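Amino acid ABC transporter, periplasmic amino acid-binding protein, putative (Streptococcus pneumoniae, PDB 4I62) binds L-arginine and probably delivers it to a membrane ABC transporter for uptake, as a solute-binding protein of family 3. Local coordinates at residues Leu71-Ala76 with Val81-Ser86; Val43-Asp48 with Ser67-Ala72. All blocks are in the same frame, centred on the assembly; numbering follows the deposited sequence.

Contact 1: residues Leu71-Ala76 with Val81-Ser86; sequences LAKAIA and VELELS
Ala76 near the C-terminal end of helix 67-79 and Val81 just ahead of strand 82-87 are tied through their backbones, and the axes of helix segment 71-76 and strand segment 82-86 come within 7.8 Å at 144°. The tie is an almost straight bond from Val81 N to Ala76 O (3.1 Å, N-H...O 172°), with the donor tilted from the carbonyl plane. Beside it the methyl of Ala76 presses on the carbonyl of Val81, CB to O 3.5 Å, and meets the base of Leu83, CB to CB 4.0 Å. Leu83 carries the contact further along the helix: with CG anti to its backbone N (chi1 176°), its fork reaches back one turn, both methyls close to Ala72 CB. CD2 also touches the shaft of Lys73 at CG, 3.8 Å away, the two side chains crossing at about a right angle. The extended lysine chain goes on past the leucine, and its NZ forms a salt bridge with Glu70 on the same helix. The helix faces the strand with Ala72 and Ala76, a turn apart, whose only side-chain atom is a methyl. This helix-to-strand return belongs to the alpha/beta layering of the type II periplasmic binding protein fold.

Contact 2: residues Val43-Asp48 with Ser67-Ala72; sequences VALNPD and SDIELA. With ARG (arginine), chain B.
Val43 opens the contact on strand 40-45, turning its CG2 methyl to Ala72 CB on helix 67-79 at 4.2 Å, a loose apolar touch between buried residues. Leu45 brings the strand face back to the helix: CG stands between the backbone N and the carbonyl carbon (chi1 74°), and the CD1 methyl points at the flank of the Ile69 CD1 methyl, 3.7 Å away. The side chains cross at about a right angle, and this methyl pair is their point of contact. Asn46, just past the strand, serves the ligand. Its backbone O accepts from NH1 of the bound arginine at 2.9 Å, and its side-chain OD1 from NH2, also at 2.9 Å. One residue thereby grips both terminal nitrogens of the guanidinium group. OD1 has a second donor in Gln156 NE2, while ND2 donates to Met88 O, which together fix the amide's rotation. Pro47 centres an inverse gamma turn, with Asp48 N bonded to Asn46 O at 2.9 Å, giving that carbonyl a second donor. Ligand binding at the C-terminal end of a parallel strand is common in alpha/beta folds; here it holds the guanidinium end in a type II periplasmic binding protein.

Overall arrangement
Contacts 1 and 2 lie with their centres 9 Å apart and share Leu71 and Ala72, since both draw on helix 67-79. Strands 82-87 and 40-45 are parallel neighbours in one sheet, joined by probable hydrogen bonds from Ser86 N to Val43 O (2.8 Å) and from Val43 N to Glu84 O (2.9 Å). In chain order, strand 40-45, helix 67-79 and strand 82-87 make a beta-alpha-beta crossover. Leu83 CD1 touches Val43 CG2 at 3.6 Å, joining the two contacts beside Ala72. The side chain of this shared alanine is about 13 Å from the bound arginine, and contact 2 spans the way from it to Asn46, which holds the ligand directly.

Contact 1: residues Leu71-Ala76 with Val81-Ser86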
loop_
_atom_site.group_PDB
_atom_site.type_symbol
_atom_site.label_atom_id
_atom_site.label_comp_id
_atom_site.label_asym_id
_atom_site.label_seq_id
_atom_site.Cartn_x
_atom_site.Cartn_y
_atom_site.Cartn_z
ATOM N N LEU A 71 -7.651 -10.236 3.804
ATOM C CA LEU A 71 -7.159 -11.095 2.735
ATOM C C LEU A 71 -6.167 -12.113 3.281
ATOM O O LEU A 71 -6.244 -13.306 2.972
ATOM C CB LEU A 71 -6.520 -10.248 1.648
ATOM C CG LEU A 71 -5.854 -10.968 0.470
ATOM C CD1 LEU A 71 -6.792 -11.953 -0.226
ATOM C CD2 LEU A 71 -5.268 -9.993 -0.533
ATOM N N ALA A 72 -5.236 -11.658 4.123
ATOM C CA ALA A 72 -4.248 -12.552 4.732
ATOM C C ALA A 72 -4.921 -13.660 5.556
ATOM O O ALA A 72 -4.518 -14.797 5.515
ATOM C CB ALA A 72 -3.281 -11.749 5.603
ATOM N N LYS A 73 -5.937 -13.278 6.347
ATOM C CA LYS A 73 -6.679 -14.267 7.137
ATOM C C LYS A 73 -7.347 -15.308 6.238
ATOM O O LYS A 73 -7.356 -16.507 6.558
ATOM C CB LYS A 73 -7.763 -13.564 7.968
ATOM C CG LYS A 73 -7.261 -12.776 9.161
ATOM C CD LYS A 73 -8.461 -12.046 9.839
ATOM C CE LYS A 73 -8.052 -11.161 10.998
ATOM N NZ LYS A 73 -9.259 -10.424 11.463
ATOM N N ALA A 74 -7.916 -14.861 5.128
ATOM C CA ALA A 74 -8.569 -15.785 4.213
ATOM C C ALA A 74 -7.564 -16.759 3.599
ATOM O O ALA A 74 -7.853 -17.947 3.435
ATOM C CB ALA A 74 -9.369 -15.024 3.132
ATOM N N ILE A 75 -6.375 -16.264 3.234
ATOM C CA ILE A 75 -5.345 -17.137 2.692
ATOM C C ILE A 75 -4.883 -18.150 3.740
ATOM O O ILE A 75 -4.720 -19.317 3.443
ATOM C CB ILE A 75 -4.161 -16.293 2.125
ATOM C CG1 ILE A 75 -4.637 -15.414 0.979
ATOM C CG2 ILE A 75 -2.999 -17.203 1.744
ATOM C CD1 ILE A 75 -3.636 -14.325 0.601
ATOM N N ALA A 76 -4.651 -17.692 4.966
ATOM C CA ALA A 76 -4.207 -18.595 6.025
ATOM C C ALA A 76 -5.266 -19.672 6.273
ATOM O O ALA A 76 -4.923 -20.835 6.432
ATOM C CB ALA A 76 -3.909 -17.820 7.300
ATOM N N VAL A 81 -3.576 -22.916 8.237
ATOM C CA VAL A 81 -2.490 -22.501 9.130
ATOM C C VAL A 81 -2.857 -21.237 9.869
ATOM O O VAL A 81 -3.783 -20.518 9.503
ATOM C CB VAL A 81 -1.137 -22.316 8.378
ATOM C CG1 VAL A 81 -0.718 -23.600 7.686
ATOM C CG2 VAL A 81 -1.219 -21.153 7.335
ATOM N N GLU A 82 -2.084 -20.954 10.915
ATOM C CA GLU A 82 -2.220 -19.699 11.637
ATOM C C GLU A 82 -1.643 -18.526 10.833
ATOM O O GLU A 82 -0.720 -18.705 10.060
ATOM C CB GLU A 82 -1.495 -19.772 12.980
ATOM C CG GLU A 82 -1.873 -20.971 13.839
ATOM C CD GLU A 82 -3.257 -20.850 14.438
ATOM O OE1 GLU A 82 -3.874 -19.789 14.271
ATOM O OE2 GLU A 82 -3.722 -21.804 15.083
ATOM N N LEU A 83 -2.199 -17.346 11.021
ATOM C CA LEU A 83 -1.620 -16.129 10.444
ATOM C C LEU A 83 -0.693 -15.425 11.440
ATOM O O LEU A 83 -1.058 -15.214 12.585
ATOM C CB LEU A 83 -2.735 -15.172 10.059
ATOM C CG LEU A 83 -2.295 -13.796 9.534
ATOM C CD1 LEU A 83 -1.466 -13.946 8.266
ATOM C CD2 LEU A 83 -3.483 -12.922 9.295
ATOM N N GLU A 84 0.507 -15.069 10.989
ATOM C CA GLU A 84 1.430 -14.264 11.799
ATOM C C GLU A 84 1.804 -13.026 10.994
ATOM O O GLU A 84 2.355 -13.138 9.894
ATOM C CB GLU A 84 2.681 -15.072 12.132
ATOM C CG GLU A 84 3.661 -14.330 12.973
ATOM C CD GLU A 84 4.894 -15.151 13.306
ATOM O OE1 GLU A 84 4.740 -16.221 13.920
ATOM O OE2 GLU A 84 6.019 -14.733 12.941
ATOM N N LEU A 85 1.483 -11.842 11.514
ATOM C CA LEU A 85 1.902 -10.611 10.877
ATOM C C LEU A 85 3.313 -10.242 11.243
ATOM O O LEU A 85 3.752 -10.466 12.370
ATOM C CB LEU A 85 0.973 -9.479 11.252
ATOM C CG LEU A 85 -0.482 -9.659 10.883
ATOM C CD1 LEU A 85 -1.292 -8.441 11.312
ATOM C CD2 LEU A 85 -0.677 -9.985 9.388
ATOM N N SER A 86 4.017 -9.639 10.294
ATOM C CA SER A 86 5.374 -9.169 10.518
ATOM C C SER A 86 5.438 -7.717 10.086
ATOM O O SER A 86 5.764 -7.395 8.924
ATOM C CB SER A 86 6.343 -10.005 9.692
ATOM O OG SER A 86 7.683 -9.729 10.062
#

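Contact 2: residues Val43-Asp48 with Ser67-Ala72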
loop_
_atom_site.group_PDB
_atom_site.type_symbol
_atom_site.label_atom_id
_atom_site.label_comp_id
_atom_site.label_asym_id
_atom_site.label_seq_id
_atom_site.Cartn_x
_atom_site.Cartn_y
_atom_site.Cartn_z
ATOM N N VAL A 43 3.277 -12.988 7.127
ATOM C CA VAL A 43 2.962 -11.938 6.145
ATOM C C VAL A 43 3.638 -10.630 6.543
ATOM O O VAL A 43 3.357 -10.068 7.601
ATOM C CB VAL A 43 1.437 -11.742 6.074
ATOM C CG1 VAL A 43 1.074 -10.564 5.136
ATOM C CG2 VAL A 43 0.728 -13.025 5.568
ATOM N N ALA A 44 4.502 -10.164 5.664
ATOM C CA ALA A 44 5.177 -8.864 5.842
ATOM C C ALA A 44 4.300 -7.730 5.348
ATOM O O ALA A 44 3.703 -7.829 4.263
ATOM C CB ALA A 44 6.507 -8.854 5.111
ATOM N N LEU A 45 4.263 -6.637 6.104
ATOM C CA LEU A 45 3.463 -5.490 5.711
ATOM C C LEU A 45 3.898 -4.246 6.500
ATOM O O LEU A 45 4.524 -4.354 7.558
ATOM C CB LEU A 45 1.964 -5.740 5.871
ATOM C CG LEU A 45 1.393 -5.746 7.286
ATOM C CD1 LEU A 45 -0.098 -5.952 7.217
ATOM C CD2 LEU A 45 2.021 -6.695 8.298
ATOM N N ASN A 46 3.528 -3.078 5.987
ATOM C CA ASN A 46 3.789 -1.808 6.660
ATOM C C ASN A 46 2.451 -1.153 7.004
ATOM O O ASN A 46 1.776 -0.617 6.105
ATOM C CB ASN A 46 4.598 -0.913 5.735
ATOM C CG ASN A 46 4.704 0.494 6.280
ATOM O OD1 ASN A 46 4.287 1.474 5.628
ATOM N ND2 ASN A 46 5.185 0.602 7.509
ATOM N N PRO A 47 2.043 -1.192 8.291
ATOM C CA PRO A 47 0.667 -0.802 8.655
ATOM C C PRO A 47 0.443 0.723 8.851
ATOM O O PRO A 47 0.041 1.190 9.916
ATOM C CB PRO A 47 0.435 -1.562 9.960
ATOM C CG PRO A 47 1.789 -1.580 10.602
ATOM C CD PRO A 47 2.741 -1.805 9.439
ATOM N N ASP A 48 0.662 1.493 7.793
ATOM C CA ASP A 48 0.466 2.923 7.759
ATOM C C ASP A 48 -0.116 3.261 6.371
ATOM O O ASP A 48 0.489 4.083 5.681
ATOM C CB ASP A 48 1.842 3.560 7.923
ATOM C CG ASP A 48 1.787 5.057 8.151
ATOM O OD1 ASP A 48 0.673 5.612 8.257
ATOM O OD2 ASP A 48 2.866 5.671 8.241
ATOM N N SER A 67 -8.082 -4.168 4.972
ATOM C CA SER A 67 -8.529 -5.148 3.998
ATOM C C SER A 67 -7.454 -6.166 3.639
ATOM O O SER A 67 -7.785 -7.316 3.328
ATOM C CB SER A 67 -9.049 -4.455 2.745
ATOM O OG SER A 67 -8.060 -3.649 2.140
ATOM N N ASP A 68 -6.172 -5.786 3.678
ATOM C CA ASP A 68 -5.111 -6.736 3.387
ATOM C C ASP A 68 -4.970 -7.735 4.543
ATOM O O ASP A 68 -4.539 -8.871 4.330
ATOM C CB ASP A 68 -3.748 -6.032 3.214
ATOM C CG ASP A 68 -3.492 -5.503 1.806
ATOM O OD1 ASP A 68 -4.239 -5.840 0.873
ATOM O OD2 ASP A 68 -2.464 -4.783 1.647
ATOM N N ILE A 69 -5.300 -7.322 5.772
ATOM C CA ILE A 69 -5.269 -8.247 6.905
ATOM C C ILE A 69 -6.393 -9.281 6.708
ATOM O O ILE A 69 -6.202 -10.481 6.951
ATOM C CB ILE A 69 -5.433 -7.516 8.263
ATOM C CG1 ILE A 69 -4.181 -6.747 8.652
ATOM C CG2 ILE A 69 -5.759 -8.506 9.374
ATOM C CD1 ILE A 69 -3.710 -5.666 7.734
ATOM N N GLU A 70 -7.571 -8.837 6.257
ATOM C CA GLU A 70 -8.660 -9.782 5.992
ATOM C C GLU A 70 -8.312 -10.732 4.846
ATOM O O GLU A 70 -8.634 -11.926 4.915
ATOM C CB GLU A 70 -9.951 -9.002 5.747
ATOM C CG GLU A 70 -10.380 -8.168 6.952
ATOM C CD GLU A 70 -10.558 -9.015 8.198
ATOM O OE1 GLU A 70 -11.280 -10.029 8.110
ATOM O OE2 GLU A 70 -9.987 -8.701 9.263
ATOM N N LEU A 71 -7.651 -10.236 3.804
ATOM C CA LEU A 71 -7.159 -11.095 2.735
ATOM C C LEU A 71 -6.167 -12.113 3.281
ATOM O O LEU A 71 -6.244 -13.306 2.972
ATOM C CB LEU A 71 -6.520 -10.248 1.648
ATOM C CG LEU A 71 -5.854 -10.968 0.470
ATOM C CD1 LEU A 71 -6.792 -11.953 -0.226
ATOM C CD2 LEU A 71 -5.268 -9.993 -0.533
ATOM N N ALA A 72 -5.236 -11.658 4.123
ATOM C CA ALA A 72 -4.248 -12.552 4.732
ATOM C C ALA A 72 -4.921 -13.660 5.556
ATOM O O ALA A 72 -4.518 -14.797 5.515
ATOM C CB ALA A 72 -3.281 -11.749 5.603
HETATM N N ARG B . 1.775 0.615 -4.067
HETATM C CA ARG B . 3.092 1.208 -3.717
HETATM C C ARG B . 4.234 0.235 -3.998
HETATM O O ARG B . 3.984 -0.984 -4.112
HETATM C CB ARG B . 3.099 1.723 -2.291
HETATM C CG ARG B . 2.718 0.660 -1.257
HETATM C CD ARG B . 3.010 1.114 0.158
HETATM N NE ARG B . 2.363 0.226 1.106
HETATM C CZ ARG B . 2.445 0.325 2.417
HETATM N NH1 ARG B . 1.817 -0.558 3.187
HETATM N NH2 ARG B . 3.164 1.303 2.966
HETATM O OXT ARG B . 5.410 0.725 -4.054
#